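Side-chain contact in type II secretion system protein H (Vibrio cholerae, PDB 4DQ9), which forms part of the pseudopilus tip complex, which is critical for recognising and binding secretion substrates, such as toxins and proteases, that leave the periplasm: residues A[129-134]-A[138-143]. Sequence-based numbering, arbitrary orientation.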
loop_
_atom_site.group_PDB
_atom_site.type_symbol
_atom_site.label_atom_id
_atom_site.label_comp_id
_atom_site.label_asym_id
_atom_site.label_seq_id
_atom_site.Cartn_x
_atom_site.Cartn_y
_atom_site.Cartn_z
ATOM N N SER A 129 -18.313 -3.585 10.567
ATOM C CA SER A 129 -19.312 -4.054 11.514
ATOM C C SER A 129 -19.125 -5.506 11.812
ATOM O O SER A 129 -18.590 -6.302 11.000
ATOM C CB SER A 129 -20.655 -3.765 10.985
ATOM O OG SER A 129 -20.997 -4.657 10.075
ATOM N N ILE A 130 -19.544 -5.855 13.017
ATOM C CA ILE A 130 -19.318 -7.218 13.621
ATOM C C ILE A 130 -20.649 -7.618 14.199
ATOM O O ILE A 130 -21.227 -6.898 14.987
ATOM C CB ILE A 130 -18.209 -7.254 14.665
ATOM C CG1 ILE A 130 -16.802 -6.839 14.085
ATOM C CG2 ILE A 130 -18.026 -8.712 15.385
ATOM C CD1 ILE A 130 -15.683 -6.533 15.098
ATOM N N PHE A 131 -21.055 -8.793 13.886
ATOM C CA PHE A 131 -22.409 -9.215 14.131
ATOM C C PHE A 131 -22.619 -10.722 14.079
ATOM O O PHE A 131 -21.876 -11.448 13.490
ATOM C CB PHE A 131 -23.366 -8.563 13.166
ATOM C CG PHE A 131 -22.966 -8.750 11.731
ATOM C CD1 PHE A 131 -22.026 -7.920 11.157
ATOM C CD2 PHE A 131 -23.462 -9.800 10.950
ATOM C CE1 PHE A 131 -21.648 -8.031 9.849
ATOM C CE2 PHE A 131 -23.078 -9.957 9.604
ATOM C CZ PHE A 131 -22.127 -9.118 9.047
ATOM N N PRO A 132 -23.672 -11.193 14.746
ATOM C CA PRO A 132 -23.868 -12.612 14.801
ATOM C C PRO A 132 -24.234 -13.164 13.404
ATOM O O PRO A 132 -25.025 -12.565 12.579
ATOM C CB PRO A 132 -25.076 -12.772 15.722
ATOM C CG PRO A 132 -24.991 -11.609 16.576
ATOM C CD PRO A 132 -24.555 -10.498 15.684
ATOM N N LYS A 133 -23.732 -14.379 13.174
ATOM C CA LYS A 133 -24.107 -15.173 11.928
ATOM C C LYS A 133 -25.630 -15.278 11.836
ATOM O O LYS A 133 -26.268 -15.539 12.816
ATOM C CB LYS A 133 -23.431 -16.539 11.869
ATOM C CG LYS A 133 -23.589 -17.311 10.622
ATOM C CD LYS A 133 -22.839 -18.686 10.690
ATOM C CE LYS A 133 -21.427 -18.613 11.116
ATOM N NZ LYS A 133 -20.928 -19.987 11.465
ATOM N N GLY A 134 -26.196 -14.994 10.661
ATOM C CA GLY A 134 -27.689 -15.062 10.432
ATOM C C GLY A 134 -28.254 -13.662 10.270
ATOM O O GLY A 134 -29.371 -13.461 9.763
ATOM N N ASP A 138 -25.952 -4.187 8.599
ATOM C CA ASP A 138 -26.431 -2.863 8.854
ATOM C C ASP A 138 -26.854 -2.690 10.323
ATOM O O ASP A 138 -27.354 -3.602 10.946
ATOM C CB ASP A 138 -27.628 -2.591 7.904
ATOM C CG ASP A 138 -27.307 -2.998 6.450
ATOM O OD1 ASP A 138 -26.734 -2.068 5.780
ATOM O OD2 ASP A 138 -27.524 -4.244 6.098
ATOM N N GLU A 139 -26.557 -1.529 10.867
ATOM C CA GLU A 139 -26.989 -1.132 12.187
ATOM C C GLU A 139 -26.510 -2.112 13.230
ATOM O O GLU A 139 -27.262 -2.541 14.105
ATOM C CB GLU A 139 -28.517 -1.095 12.179
ATOM C CG GLU A 139 -29.137 0.079 11.439
ATOM C CD GLU A 139 -30.463 0.412 12.123
ATOM O OE1 GLU A 139 -31.420 -0.435 12.109
ATOM O OE2 GLU A 139 -30.512 1.492 12.746
ATOM N N GLN A 140 -25.238 -2.519 13.151
ATOM C CA GLN A 140 -24.634 -3.508 14.105
ATOM C C GLN A 140 -23.559 -2.816 14.922
ATOM O O GLN A 140 -23.287 -1.623 14.702
ATOM C CB GLN A 140 -24.036 -4.697 13.294
ATOM C CG GLN A 140 -25.051 -5.555 12.572
ATOM C CD GLN A 140 -25.949 -6.402 13.464
ATOM O OE1 GLN A 140 -25.795 -6.443 14.664
ATOM N NE2 GLN A 140 -26.835 -7.174 12.854
ATOM N N TRP A 141 -22.932 -3.519 15.869
ATOM C CA TRP A 141 -21.751 -2.939 16.534
ATOM C C TRP A 141 -20.800 -2.663 15.370
ATOM O O TRP A 141 -20.562 -3.506 14.508
ATOM C CB TRP A 141 -21.147 -3.961 17.507
ATOM C CG TRP A 141 -21.869 -3.965 18.798
ATOM C CD1 TRP A 141 -22.765 -4.882 19.276
ATOM C CD2 TRP A 141 -21.706 -2.995 19.824
ATOM N NE1 TRP A 141 -23.195 -4.500 20.522
ATOM C CE2 TRP A 141 -22.574 -3.321 20.864
ATOM C CE3 TRP A 141 -20.926 -1.817 19.920
ATOM C CZ2 TRP A 141 -22.671 -2.526 21.993
ATOM C CZ3 TRP A 141 -21.039 -1.031 20.987
ATOM C CH2 TRP A 141 -21.908 -1.374 22.036
ATOM N N ARG A 142 -20.220 -1.486 15.414
ATOM C CA ARG A 142 -19.400 -1.010 14.290
ATOM C C ARG A 142 -18.382 -0.002 14.767
ATOM O O ARG A 142 -18.533 0.651 15.791
ATOM C CB ARG A 142 -20.250 -0.448 13.171
ATOM C CG ARG A 142 -21.032 0.676 13.469
ATOM C CD ARG A 142 -22.176 0.873 12.413
ATOM N NE ARG A 142 -22.948 2.078 12.757
ATOM C CZ ARG A 142 -23.929 2.132 13.665
ATOM N NH1 ARG A 142 -24.328 1.065 14.314
ATOM N NH2 ARG A 142 -24.579 3.286 13.898
ATOM N N VAL A 143 -17.289 0.028 14.020
ATOM C CA VAL A 143 -16.298 1.044 14.195
ATOM C C VAL A 143 -16.205 1.792 12.871
ATOM O O VAL A 143 -16.144 1.142 11.807
ATOM C CB VAL A 143 -14.944 0.430 14.529
ATOM C CG1 VAL A 143 -13.914 1.530 14.548
ATOM C CG2 VAL A 143 -14.982 -0.233 15.934
HETATM O O HOH W 1 -23.600 -6.487 16.310
#
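Ile130 and Trp141 link strands 129-132 and 141-143 as antiparallel neighbours, their axes 4.8 Å apart at closest, through a nearly straight bond from Ile130 N to Trp141 O (3.0 Å, 163° at the hydrogen). The same carbonyl oxygen takes a CA-H...O contact from Ser129, whose CA lies 3.3 Å from Trp141 O. One step along, Ser129 and Arg142 form a non-hydrogen-bonded pair with CB atoms 4.0 Å apart. Beyond Ile130 the strands part, and a water bridges them: it donates to Ile130 O and to Gln140 OE1 (2.7 Å each) and accepts from Trp141 N. Gln140 covers the start of the Phe131 side chain. Its CG is anti to its carbonyl carbon (chi1 -67°), and a bend at chi2 folds the amide over Phe131 CB, which lies 3.4 Å from Gln140 CD. The two side chains cross at about a right angle, yet amide and ring planes are only 24° apart. Gln140 NE2 bonds to Glu136 O and Gln135 OE1 in the turn, while Phe131 also packs on Pro137 and on Gln72 and Asp74 of strand 71-77. The Arg142 guanidinium reaches back to the backbone just before it: NH1 donates to Gln140 O (2.9 Å) with the oxygen in the guanidinium plane, and also to Ala155 O in the C-terminal tail. Trp141 leaves the face opposite Ser129 and Arg142, on the side of Ile130, and its ring reaches Lys7 and Ala10 of helix 2-27. At the turn end of the hairpin in the pilin-like sheet, a water thus stands in for the second backbone link, Trp141 N to Ile130 O, and Gln140, held at both amide atoms, joins that water to the turn while its CG and amide carbon pack on Phe131 CB.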